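Side-chain contacts in gastrodianin-4 (Gastrodia elata, PDB 1XD6), which probably binds mannose as a monomeric bulb-type lectin of a monocot and probably acts against fungi: residues N27-V32 / S50-K55; L62-Y65 / A70-A73; T76-G81 / I95-N100; R91-Y96 / A102-G107. One frame throughout, in Å; residues are numbered along the deposited sequence.

Contact 1. Residues N27-V32 / S50-K55; sequences NDCNLV and SNCILK
Cys29 and Cys52 are joined by a disulfide, the one covalent link between residues 27-32 and 50-55. The SG of Cys29 lies 2.0 Å from the SG of Cys52, and chi3 of -97° is close to the perpendicular twist that a relaxed disulfide takes up. The two halves reach the bond differently: in Cys29 the sulfur stands anti to the backbone N (chi1 -155°), whereas in Cys52 it sits beside the backbone N (chi1 -55°). Both half-cystines are buried and pack on Ile64 of strand 62-66.

The apolar part is a leucine pair. Leu31 and Leu54 cross at about 90° and meet through their methyl branches, CD2 of Leu31 lying 3.9 Å from CD1 of Leu54, with the other two methyls at a similar spacing. Trp41 and Phe23 also touch Leu31.

Polar links are indirect. A water accepts from the N of Asn51 at 2.7 Å and donates to the O of Asn27 at 2.9 Å, so it bridges the two backbones. Within residues 27-32, the N of Asn30 bonds OD1 of Asp28 at 3.0 Å from above the carboxylate plane, an Asx turn around Cys29.

With no direct hydrogen bond across the segments, the disulfide ties the loop leading into strand 31-35 to strand 52-56, and the leucine methyls join the strands of two different sheets of the bulb-type lectin fold.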
loop_
_atom_site.group_PDB
_atom_site.type_symbol
_atom_site.label_atom_id
_atom_site.label_comp_id
_atom_site.label_asym_id
_atom_site.label_seq_id
_atom_site.Cartn_x
_atom_site.Cartn_y
_atom_site.Cartn_z
ATOM N N ASN A 27 -2.117 4.160 -12.451
ATOM C CA ASN A 27 -1.270 4.813 -13.444
ATOM C C ASN A 27 -1.236 6.322 -13.245
ATOM O O ASN A 27 -0.301 6.993 -13.695
ATOM C CB ASN A 27 -1.782 4.492 -14.858
ATOM C CG ASN A 27 -3.003 5.295 -15.210
ATOM O OD1 ASN A 27 -4.095 5.041 -14.688
ATOM N ND2 ASN A 27 -2.827 6.321 -16.058
ATOM N N ASP A 28 -2.268 6.859 -12.597
ATOM C CA ASP A 28 -2.307 8.279 -12.248
ATOM C C ASP A 28 -1.540 8.602 -10.964
ATOM O O ASP A 28 -1.610 9.724 -10.450
ATOM C CB ASP A 28 -3.760 8.790 -12.177
ATOM C CG ASP A 28 -4.493 8.325 -10.923
ATOM O OD1 ASP A 28 -4.016 7.381 -10.258
ATOM O OD2 ASP A 28 -5.558 8.852 -10.537
ATOM N N CYS A 29 -0.809 7.613 -10.453
ATOM C CA CYS A 29 0.018 7.773 -9.244
ATOM C C CYS A 29 -0.750 7.817 -7.921
ATOM O O CYS A 29 -0.145 7.990 -6.868
ATOM C CB CYS A 29 0.962 8.979 -9.336
ATOM S SG CYS A 29 2.413 8.804 -8.274
ATOM N N ASN A 30 -2.069 7.655 -7.976
ATOM C CA ASN A 30 -2.872 7.567 -6.758
ATOM C C ASN A 30 -2.878 6.131 -6.240
ATOM O O ASN A 30 -3.006 5.184 -7.017
ATOM C CB ASN A 30 -4.312 8.026 -7.022
ATOM C CG ASN A 30 -4.965 8.692 -5.808
ATOM O OD1 ASN A 30 -6.152 9.056 -5.849
ATOM N ND2 ASN A 30 -4.218 8.834 -4.731
ATOM N N LEU A 31 -2.737 5.970 -4.933
ATOM C CA LEU A 31 -2.871 4.664 -4.311
ATOM C C LEU A 31 -4.271 4.603 -3.717
ATOM O O LEU A 31 -4.595 5.384 -2.814
ATOM C CB LEU A 31 -1.806 4.452 -3.224
ATOM C CG LEU A 31 -1.841 3.080 -2.517
ATOM C CD1 LEU A 31 -1.641 1.918 -3.506
ATOM C CD2 LEU A 31 -0.801 3.042 -1.397
ATOM N N VAL A 32 -5.117 3.717 -4.241
ATOM C CA VAL A 32 -6.551 3.764 -3.878
ATOM C C VAL A 32 -7.106 2.436 -3.355
ATOM O O VAL A 32 -6.805 1.375 -3.891
ATOM C CB VAL A 32 -7.431 4.314 -5.039
ATOM C CG1 VAL A 32 -8.877 4.561 -4.573
ATOM C CG2 VAL A 32 -6.854 5.657 -5.557
ATOM N N SER A 50 4.340 10.402 -12.854
ATOM C CA SER A 50 3.964 9.294 -13.718
ATOM C C SER A 50 4.845 8.082 -13.498
ATOM O O SER A 50 5.925 8.192 -12.919
ATOM C CB SER A 50 3.920 9.724 -15.184
ATOM O OG SER A 50 5.103 10.399 -15.556
ATOM N N ASN A 51 4.358 6.920 -13.931
ATOM C CA ASN A 51 5.070 5.665 -13.756
ATOM C C ASN A 51 5.437 5.433 -12.283
ATOM O O ASN A 51 6.566 5.053 -11.966
ATOM C CB ASN A 51 6.326 5.624 -14.653
ATOM C CG ASN A 51 5.998 5.805 -16.137
ATOM O OD1 ASN A 51 5.131 5.113 -16.685
ATOM N ND2 ASN A 51 6.681 6.749 -16.785
ATOM N N CYS A 52 4.489 5.688 -11.380
ATOM C CA CYS A 52 4.719 5.427 -9.975
ATOM C C CYS A 52 4.659 3.943 -9.682
ATOM O O CYS A 52 3.932 3.199 -10.359
ATOM C CB CYS A 52 3.733 6.192 -9.114
ATOM S SG CYS A 52 3.782 7.956 -9.466
ATOM N N ILE A 53 5.458 3.519 -8.704
ATOM C CA ILE A 53 5.430 2.160 -8.190
ATOM C C ILE A 53 5.274 2.240 -6.669
ATOM O O ILE A 53 5.724 3.207 -6.043
ATOM C CB ILE A 53 6.728 1.365 -8.574
ATOM C CG1 ILE A 53 7.974 2.020 -7.993
ATOM C CG2 ILE A 53 6.873 1.234 -10.075
ATOM C CD1 ILE A 53 8.489 1.329 -6.722
ATOM N N LEU A 54 4.652 1.221 -6.094
ATOM C CA LEU A 54 4.494 1.126 -4.658
ATOM C C LEU A 54 5.539 0.182 -4.110
ATOM O O LEU A 54 5.664 -0.930 -4.596
ATOM C CB LEU A 54 3.086 0.612 -4.305
ATOM C CG LEU A 54 2.827 0.433 -2.802
ATOM C CD1 LEU A 54 2.767 1.787 -2.129
ATOM C CD2 LEU A 54 1.516 -0.317 -2.581
ATOM N N LYS A 55 6.289 0.615 -3.101
ATOM C CA LYS A 55 7.304 -0.241 -2.522
ATOM C C LYS A 55 7.052 -0.487 -1.044
ATOM O O LYS A 55 6.980 0.459 -0.249
ATOM C CB LYS A 55 8.712 0.327 -2.780
ATOM C CG LYS A 55 9.838 -0.504 -2.179
ATOM C CD LYS A 55 10.662 -1.197 -3.270
ATOM C CE LYS A 55 11.418 -2.395 -2.683
ATOM N NZ LYS A 55 11.990 -3.275 -3.754
HETATM O O HOH W 1 2.027 6.319 -15.237
#

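Contact 2. Residues L62-Y65 / A70-A73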
loop_
_atom_site.group_PDB
_atom_site.type_symbol
_atom_site.label_atom_id
_atom_site.label_comp_id
_atom_site.label_asym_id
_atom_site.label_seq_id
_atom_site.Cartn_x
_atom_site.Cartn_y
_atom_site.Cartn_z
ATOM N N LEU A 62 5.853 2.081 3.831
ATOM C CA LEU A 62 5.198 1.945 2.537
ATOM C C LEU A 62 5.460 3.235 1.761
ATOM O O LEU A 62 5.177 4.299 2.265
ATOM C CB LEU A 62 3.698 1.721 2.736
ATOM C CG LEU A 62 2.891 1.289 1.525
ATOM C CD1 LEU A 62 3.361 -0.081 1.041
ATOM C CD2 LEU A 62 1.375 1.313 1.864
ATOM N N VAL A 63 6.033 3.148 0.559
ATOM C CA VAL A 63 6.456 4.348 -0.173
ATOM C C VAL A 63 6.082 4.263 -1.646
ATOM O O VAL A 63 6.333 3.246 -2.300
ATOM C CB VAL A 63 7.998 4.604 -0.063
ATOM C CG1 VAL A 63 8.388 5.952 -0.726
ATOM C CG2 VAL A 63 8.487 4.552 1.393
ATOM N N ILE A 64 5.483 5.334 -2.161
ATOM C CA ILE A 64 5.264 5.500 -3.598
ATOM C C ILE A 64 6.493 6.208 -4.190
ATOM O O ILE A 64 6.864 7.276 -3.720
ATOM C CB ILE A 64 3.986 6.335 -3.869
ATOM C CG1 ILE A 64 2.739 5.652 -3.282
ATOM C CG2 ILE A 64 3.794 6.586 -5.394
ATOM C CD1 ILE A 64 1.466 6.561 -3.240
ATOM N N TYR A 65 7.118 5.583 -5.191
ATOM C CA TYR A 65 8.247 6.159 -5.937
ATOM C C TYR A 65 7.844 6.506 -7.360
ATOM O O TYR A 65 7.014 5.821 -7.968
ATOM C CB TYR A 65 9.449 5.194 -6.005
ATOM C CG TYR A 65 10.194 5.060 -4.709
ATOM C CD1 TYR A 65 11.147 5.996 -4.333
ATOM C CD2 TYR A 65 9.918 4.008 -3.837
ATOM C CE1 TYR A 65 11.832 5.878 -3.127
ATOM C CE2 TYR A 65 10.587 3.880 -2.629
ATOM C CZ TYR A 65 11.537 4.820 -2.279
ATOM O OH TYR A 65 12.202 4.712 -1.085
ATOM N N ALA A 70 10.671 9.833 -3.888
ATOM C CA ALA A 70 9.523 9.441 -3.068
ATOM C C ALA A 70 8.381 10.448 -3.245
ATOM O O ALA A 70 8.597 11.640 -3.129
ATOM C CB ALA A 70 9.925 9.347 -1.599
ATOM N N MET A 71 7.178 9.952 -3.529
ATOM C CA MET A 71 5.991 10.779 -3.727
ATOM C C MET A 71 5.156 10.857 -2.446
ATOM O O MET A 71 4.470 11.862 -2.187
ATOM C CB MET A 71 5.137 10.203 -4.851
ATOM C CG MET A 71 5.795 10.234 -6.235
ATOM S SD MET A 71 6.101 11.931 -6.818
ATOM C CE MET A 71 7.838 12.098 -6.549
ATOM N N TRP A 72 5.236 9.798 -1.643
ATOM C CA TRP A 72 4.378 9.614 -0.478
ATOM C C TRP A 72 4.964 8.497 0.361
ATOM O O TRP A 72 5.474 7.526 -0.182
ATOM C CB TRP A 72 2.978 9.213 -0.937
ATOM C CG TRP A 72 1.982 8.999 0.172
ATOM C CD1 TRP A 72 1.130 9.933 0.704
ATOM C CD2 TRP A 72 1.721 7.773 0.870
ATOM N NE1 TRP A 72 0.366 9.360 1.693
ATOM C CE2 TRP A 72 0.700 8.036 1.813
ATOM C CE3 TRP A 72 2.248 6.468 0.790
ATOM C CZ2 TRP A 72 0.197 7.057 2.676
ATOM C CZ3 TRP A 72 1.752 5.490 1.663
ATOM C CH2 TRP A 72 0.729 5.793 2.583
ATOM N N ALA A 73 4.887 8.634 1.679
ATOM C CA ALA A 73 5.354 7.596 2.600
ATOM C C ALA A 73 4.405 7.438 3.778
ATOM O O ALA A 73 3.807 8.421 4.253
ATOM C CB ALA A 73 6.767 7.927 3.111
#
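This is an antiparallel beta hairpin at the margin of one four-stranded sheet of the bulb-type lectin fold, with 69-73 as an outermost strand. The axes of 62-65 and 70-73 approach to 4.6 Å, and their directions differ by 157°. Ile64 and Trp72 form the hydrogen-bonded pair, while Val63-Ala73 and Tyr65-Ala70 are non-hydrogen-bonded pairs. The register slips by one residue between Ile64 and Tyr65, a beta bulge that takes in Met71. Its N-H still bonds Ile64 O at 2.7 Å, almost straight at 178°.

Val63, Tyr65, Ala70 and Ala73 share one face of the sheet. There CG1 of Val63 lies 3.5 Å above the Tyr65 ring plane, displaced toward the rim, and also touches CB of Ala70 at 3.8 Å. The hydroxyl of Tyr65 is held by Gln57.

Ile64 and Trp72 occupy the other face. CG1 of Ile64 stands anti to its own carbonyl carbon (chi1 -60°), which carries the extended end of the chain across to the tryptophan; CG2 meets CB of Met71 instead, at 3.9 Å. The closest side-chain approach to Trp72 is from CD1 of Ile64 to CB of Trp72, 3.8 Å.

Contact 3. Residues T76-G81 / I95-N100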
loop_
_atom_site.group_PDB
_atom_site.type_symbol
_atom_site.label_atom_id
_atom_site.label_comp_id
_atom_site.label_asym_id
_atom_site.label_seq_id
_atom_site.Cartn_x
_atom_site.Cartn_y
_atom_site.Cartn_z
ATOM N N THR A 76 6.286 5.160 8.833
ATOM C CA THR A 76 6.282 4.172 9.898
ATOM C C THR A 76 7.614 3.501 9.818
ATOM O O THR A 76 7.727 2.329 9.446
ATOM C CB THR A 76 5.157 3.143 9.722
ATOM O OG1 THR A 76 5.185 2.613 8.383
ATOM C CG2 THR A 76 3.795 3.826 9.836
ATOM N N ASN A 77 8.638 4.283 10.145
ATOM C CA ASN A 77 10.001 3.793 10.085
ATOM C C ASN A 77 10.375 3.010 11.344
ATOM O O ASN A 77 10.143 3.455 12.471
ATOM C CB ASN A 77 10.979 4.943 9.829
ATOM C CG ASN A 77 12.241 4.495 9.114
ATOM O OD1 ASN A 77 13.111 5.307 8.820
ATOM N ND2 ASN A 77 12.355 3.202 8.844
ATOM N N ARG A 78 10.906 1.817 11.108
ATOM C CA ARG A 78 11.568 1.000 12.107
ATOM C C ARG A 78 12.801 0.494 11.376
ATOM O O ARG A 78 13.334 1.209 10.519
ATOM C CB ARG A 78 10.663 -0.148 12.539
ATOM C CG ARG A 78 9.321 0.315 13.047
ATOM C CD ARG A 78 8.377 -0.799 13.383
ATOM N NE ARG A 78 7.564 -0.472 14.553
ATOM C CZ ARG A 78 7.126 -1.367 15.432
ATOM N NH1 ARG A 78 7.415 -2.659 15.275
ATOM N NH2 ARG A 78 6.394 -0.969 16.463
ATOM N N GLN A 79 13.263 -0.713 11.671
ATOM C CA GLN A 79 14.487 -1.188 11.026
ATOM C C GLN A 79 14.217 -2.360 10.102
ATOM O O GLN A 79 13.092 -2.853 10.044
ATOM C CB GLN A 79 15.549 -1.551 12.061
ATOM C CG GLN A 79 15.253 -1.001 13.443
ATOM C CD GLN A 79 16.090 0.204 13.798
ATOM O OE1 GLN A 79 15.686 1.012 14.635
ATOM N NE2 GLN A 79 17.263 0.327 13.176
ATOM N N ASP A 80 15.254 -2.784 9.377
ATOM C CA ASP A 80 15.156 -3.894 8.435
ATOM C C ASP A 80 14.546 -5.116 9.118
ATOM O O ASP A 80 15.016 -5.542 10.172
ATOM C CB ASP A 80 16.528 -4.224 7.825
ATOM C CG ASP A 80 17.124 -3.055 7.023
ATOM O OD1 ASP A 80 16.369 -2.336 6.323
ATOM O OD2 ASP A 80 18.349 -2.780 7.030
ATOM N N GLY A 81 13.481 -5.653 8.533
ATOM C CA GLY A 81 12.772 -6.777 9.113
ATOM C C GLY A 81 11.864 -7.443 8.106
ATOM O O GLY A 81 12.065 -7.308 6.894
ATOM N N ILE A 95 -0.081 -2.769 7.742
ATOM C CA ILE A 95 1.298 -3.249 7.697
ATOM C C ILE A 95 1.603 -3.925 9.031
ATOM O O ILE A 95 1.460 -3.302 10.097
ATOM C CB ILE A 95 2.332 -2.088 7.430
ATOM C CG1 ILE A 95 2.098 -1.410 6.067
ATOM C CG2 ILE A 95 3.789 -2.623 7.520
ATOM C CD1 ILE A 95 2.764 0.001 5.962
ATOM N N TYR A 96 2.025 -5.188 8.960
ATOM C CA TYR A 96 2.417 -5.960 10.142
ATOM C C TYR A 96 3.933 -6.168 10.202
ATOM O O TYR A 96 4.586 -6.242 9.165
ATOM C CB TYR A 96 1.730 -7.325 10.126
ATOM C CG TYR A 96 0.249 -7.293 10.457
ATOM C CD1 TYR A 96 -0.184 -7.117 11.767
ATOM C CD2 TYR A 96 -0.712 -7.473 9.465
ATOM C CE1 TYR A 96 -1.534 -7.097 12.081
ATOM C CE2 TYR A 96 -2.074 -7.451 9.763
ATOM C CZ TYR A 96 -2.472 -7.279 11.075
ATOM O OH TYR A 96 -3.794 -7.246 11.391
ATOM N N ASP A 97 4.481 -6.259 11.416
ATOM C CA ASP A 97 5.897 -6.575 11.615
ATOM C C ASP A 97 6.079 -8.097 11.772
ATOM O O ASP A 97 5.111 -8.855 11.625
ATOM C CB ASP A 97 6.482 -5.783 12.798
ATOM C CG ASP A 97 5.810 -6.107 14.141
ATOM O OD1 ASP A 97 5.206 -7.188 14.284
ATOM O OD2 ASP A 97 5.840 -5.330 15.120
ATOM N N ASN A 98 7.310 -8.548 12.030
ATOM C CA ASN A 98 7.578 -9.983 12.158
ATOM C C ASN A 98 6.768 -10.679 13.268
ATOM O O ASN A 98 6.561 -11.893 13.217
ATOM C CB ASN A 98 9.083 -10.295 12.308
ATOM C CG ASN A 98 9.892 -9.126 12.827
ATOM O OD1 ASN A 98 10.725 -8.559 12.100
ATOM N ND2 ASN A 98 9.667 -8.756 14.091
ATOM N N SER A 99 6.303 -9.890 14.237
ATOM C CA SER A 99 5.548 -10.383 15.390
ATOM C C SER A 99 4.032 -10.304 15.182
ATOM O O SER A 99 3.266 -10.649 16.084
ATOM C CB SER A 99 5.912 -9.579 16.640
ATOM O OG SER A 99 7.190 -9.936 17.132
ATOM N N ASN A 100 3.598 -9.845 14.013
ATOM C CA ASN A 100 2.181 -9.725 13.713
ATOM C C ASN A 100 1.513 -8.603 14.483
ATOM O O ASN A 100 0.316 -8.646 14.754
ATOM C CB ASN A 100 1.461 -11.042 14.003
ATOM C CG ASN A 100 1.280 -11.886 12.784
ATOM O OD1 ASN A 100 2.174 -12.023 11.942
ATOM N ND2 ASN A 100 0.101 -12.467 12.670
#
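Arg78 and Asp97 meet obliquely in a salt bridge between a loop of the bulb-type lectin fold, residues 76-81, and the Asx turn and type I beta turn that follow strand 93-96. NH1 of Arg78 comes within 3.1 Å of OD2 of Asp97. The guanidinium and carboxylate planes are 35° apart, and a single nitrogen and a single oxygen make the close approach, so this is not the flat two-pronged pairing that the two groups can form.

The arginine chain starts with CG beside its backbone N (chi1 -56°), runs extended at chi2 and bends at chi3, where the guanidinium turns toward the acid. CG2 of Ile103 packs against CZ of the guanidinium, and Tyr83 also touches Arg78.

Asp97 divides its work between two oxygens. With CG placed between the backbone N and the carbonyl carbon (chi1 62°), OD1 accepts from the N of Ser99 at 2.9 Å, which comes from above the carboxylate plane, and also from the N of Asn101. Together the two bonds probably limit the rotation of the group and help to hold OD2 toward Arg78. The turn itself closes through the N of Asn100 and the O of Asp97, 3.0 Å apart.

Beyond the ion pair the segments only brush past each other. Thr76, whose hydroxyl is bonded to Gly60 and Ser74, comes near Ile95, and CA of Gly81 lies 4.0 Å from OD1 of Asn98.

Contact 4. Residues R91-Y96 / A102-G107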
loop_
_atom_site.group_PDB
_atom_site.type_symbol
_atom_site.label_atom_id
_atom_site.label_comp_id
_atom_site.label_asym_id
_atom_site.label_seq_id
_atom_site.Cartn_x
_atom_site.Cartn_y
_atom_site.Cartn_z
ATOM N N ARG A 91 -11.606 -5.273 5.367
ATOM C CA ARG A 91 -11.389 -4.076 4.538
ATOM C C ARG A 91 -10.305 -3.112 5.032
ATOM O O ARG A 91 -10.049 -2.092 4.385
ATOM C CB ARG A 91 -12.698 -3.315 4.275
ATOM C CG ARG A 91 -12.719 -2.557 2.934
ATOM C CD ARG A 91 -13.964 -1.711 2.730
ATOM N NE ARG A 91 -14.037 -0.578 3.659
ATOM C CZ ARG A 91 -15.056 0.276 3.690
ATOM N NH1 ARG A 91 -16.079 0.115 2.853
ATOM N NH2 ARG A 91 -15.077 1.276 4.566
ATOM N N ASN A 92 -9.698 -3.398 6.179
ATOM C CA ASN A 92 -8.542 -2.615 6.624
ATOM C C ASN A 92 -7.320 -3.027 5.796
ATOM O O ASN A 92 -7.187 -4.191 5.398
ATOM C CB ASN A 92 -8.261 -2.847 8.109
ATOM C CG ASN A 92 -7.820 -1.575 8.854
ATOM O OD1 ASN A 92 -7.752 -0.475 8.299
ATOM N ND2 ASN A 92 -7.523 -1.740 10.129
ATOM N N VAL A 93 -6.444 -2.065 5.525
ATOM C CA VAL A 93 -5.163 -2.366 4.922
ATOM C C VAL A 93 -4.125 -2.086 6.001
ATOM O O VAL A 93 -4.067 -0.995 6.531
ATOM C CB VAL A 93 -4.897 -1.492 3.671
ATOM C CG1 VAL A 93 -3.487 -1.733 3.125
ATOM C CG2 VAL A 93 -5.960 -1.760 2.587
ATOM N N VAL A 94 -3.303 -3.075 6.315
ATOM C CA VAL A 94 -2.479 -2.997 7.507
ATOM C C VAL A 94 -1.072 -3.426 7.141
ATOM O O VAL A 94 -0.891 -4.318 6.309
ATOM C CB VAL A 94 -3.035 -3.951 8.636
ATOM C CG1 VAL A 94 -2.185 -3.857 9.922
ATOM C CG2 VAL A 94 -4.535 -3.684 8.935
ATOM N N ILE A 95 -0.081 -2.769 7.742
ATOM C CA ILE A 95 1.298 -3.249 7.697
ATOM C C ILE A 95 1.603 -3.925 9.031
ATOM O O ILE A 95 1.460 -3.302 10.097
ATOM C CB ILE A 95 2.332 -2.088 7.430
ATOM C CG1 ILE A 95 2.098 -1.410 6.067
ATOM C CG2 ILE A 95 3.789 -2.623 7.520
ATOM C CD1 ILE A 95 2.764 0.001 5.962
ATOM N N TYR A 96 2.025 -5.188 8.960
ATOM C CA TYR A 96 2.417 -5.960 10.142
ATOM C C TYR A 96 3.933 -6.168 10.202
ATOM O O TYR A 96 4.586 -6.242 9.165
ATOM C CB TYR A 96 1.730 -7.325 10.126
ATOM C CG TYR A 96 0.249 -7.293 10.457
ATOM C CD1 TYR A 96 -0.184 -7.117 11.767
ATOM C CD2 TYR A 96 -0.712 -7.473 9.465
ATOM C CE1 TYR A 96 -1.534 -7.097 12.081
ATOM C CE2 TYR A 96 -2.074 -7.451 9.763
ATOM C CZ TYR A 96 -2.472 -7.279 11.075
ATOM O OH TYR A 96 -3.794 -7.246 11.391
ATOM N N ALA A 102 0.461 -4.725 14.194
ATOM C CA ALA A 102 0.155 -3.620 13.293
ATOM C C ALA A 102 0.985 -2.366 13.604
ATOM O O ALA A 102 0.917 -1.828 14.719
ATOM C CB ALA A 102 -1.337 -3.278 13.381
ATOM N N ILE A 103 1.730 -1.895 12.609
ATOM C CA ILE A 103 2.475 -0.635 12.720
ATOM C C ILE A 103 1.823 0.520 11.939
ATOM O O ILE A 103 2.095 1.688 12.217
ATOM C CB ILE A 103 3.960 -0.819 12.313
ATOM C CG1 ILE A 103 4.097 -1.029 10.801
ATOM C CG2 ILE A 103 4.596 -1.976 13.124
ATOM C CD1 ILE A 103 5.530 -1.066 10.295
ATOM N N TRP A 104 0.948 0.189 10.986
ATOM C CA TRP A 104 0.223 1.176 10.202
ATOM C C TRP A 104 -1.088 0.535 9.731
ATOM O O TRP A 104 -1.114 -0.652 9.406
ATOM C CB TRP A 104 1.074 1.640 8.995
ATOM C CG TRP A 104 0.415 2.723 8.139
ATOM C CD1 TRP A 104 0.483 4.084 8.324
ATOM C CD2 TRP A 104 -0.394 2.522 6.978
ATOM N NE1 TRP A 104 -0.240 4.732 7.355
ATOM C CE2 TRP A 104 -0.797 3.799 6.518
ATOM C CE3 TRP A 104 -0.830 1.388 6.277
ATOM C CZ2 TRP A 104 -1.604 3.974 5.389
ATOM C CZ3 TRP A 104 -1.655 1.560 5.153
ATOM C CH2 TRP A 104 -2.024 2.848 4.724
ATOM N N ALA A 105 -2.166 1.316 9.710
ATOM C CA ALA A 105 -3.444 0.853 9.167
ATOM C C ALA A 105 -4.090 1.992 8.393
ATOM O O ALA A 105 -3.876 3.143 8.723
ATOM C CB ALA A 105 -4.360 0.396 10.282
ATOM N N SER A 106 -4.865 1.670 7.362
ATOM C CA SER A 106 -5.637 2.694 6.653
ATOM C C SER A 106 -6.859 3.153 7.452
ATOM O O SER A 106 -7.413 4.209 7.168
ATOM C CB SER A 106 -6.076 2.180 5.284
ATOM O OG SER A 106 -6.831 0.985 5.410
ATOM N N GLY A 107 -7.293 2.339 8.416
ATOM C CA GLY A 107 -8.479 2.629 9.209
ATOM C C GLY A 107 -9.773 2.510 8.432
ATOM O O GLY A 107 -10.736 3.228 8.701
#
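Ile95 packs against Ile103 and Trp104 at the apolar centre of this antiparallel hairpin. Its CG2, anti to the backbone N, presses on CD1 of Ile103 at 3.6 Å, while CD1 at the end of the other branch reaches CB of Trp104 at 3.8 Å. Both neighbours are crossed at a slant. On the opposite sheet face CG1 of Val94 lies 3.5 Å above the Tyr96 ring plane, offset toward the rim, and also touches CB of Ala102.

The backbone bonds flank this centre: the N of Ile95 donates to Trp104 O, and the N of Ile103 to Ile95 O. A one-residue slip between Ile95 and Tyr96 marks a beta bulge; Ile103 is the extra residue, between Ala102 and Trp104, where the chain turns a corner.

Toward the polar edge, Ser106 grips Val93 twice. Its N donates to Val93 O at 2.9 Å, and its OG accepts from Val93 N at 3.1 Å. Asn92 OD1 accepts a weak bond from Gly107 N (2.9 Å, 120°) and a further one from Thr108 N; Thr108 also bonds OG of Ser106.

Strand 102-105 forms the outer edge of its four-stranded sheet, and strand 93-96 lies between it and strand 84-87, whose Leu85 packs on both Val93 and Ile95.

The four contacts follow the chain from contact 1 to contact 2, then to contacts 3 and 4, which overlap on strand 93-96. Contacts 1 and 2 have centres about 9 Å apart and share the sheet of strands 52-56 and 62-66, which contact 1 joins to the sheet holding strand 31-35. Contact 4 lies in the third sheet; its centre is about 12 Å from that of contact 3, with which it shares Ile95 and Tyr96, and about 16 Å from that of contact 2. The centres of contacts 1 and 3 lie about 23 Å apart, on opposite sides of the chain's centre. Two bulged hairpins thus meet through Leu62 on Ile95 and through their two tryptophans in one monomeric domain.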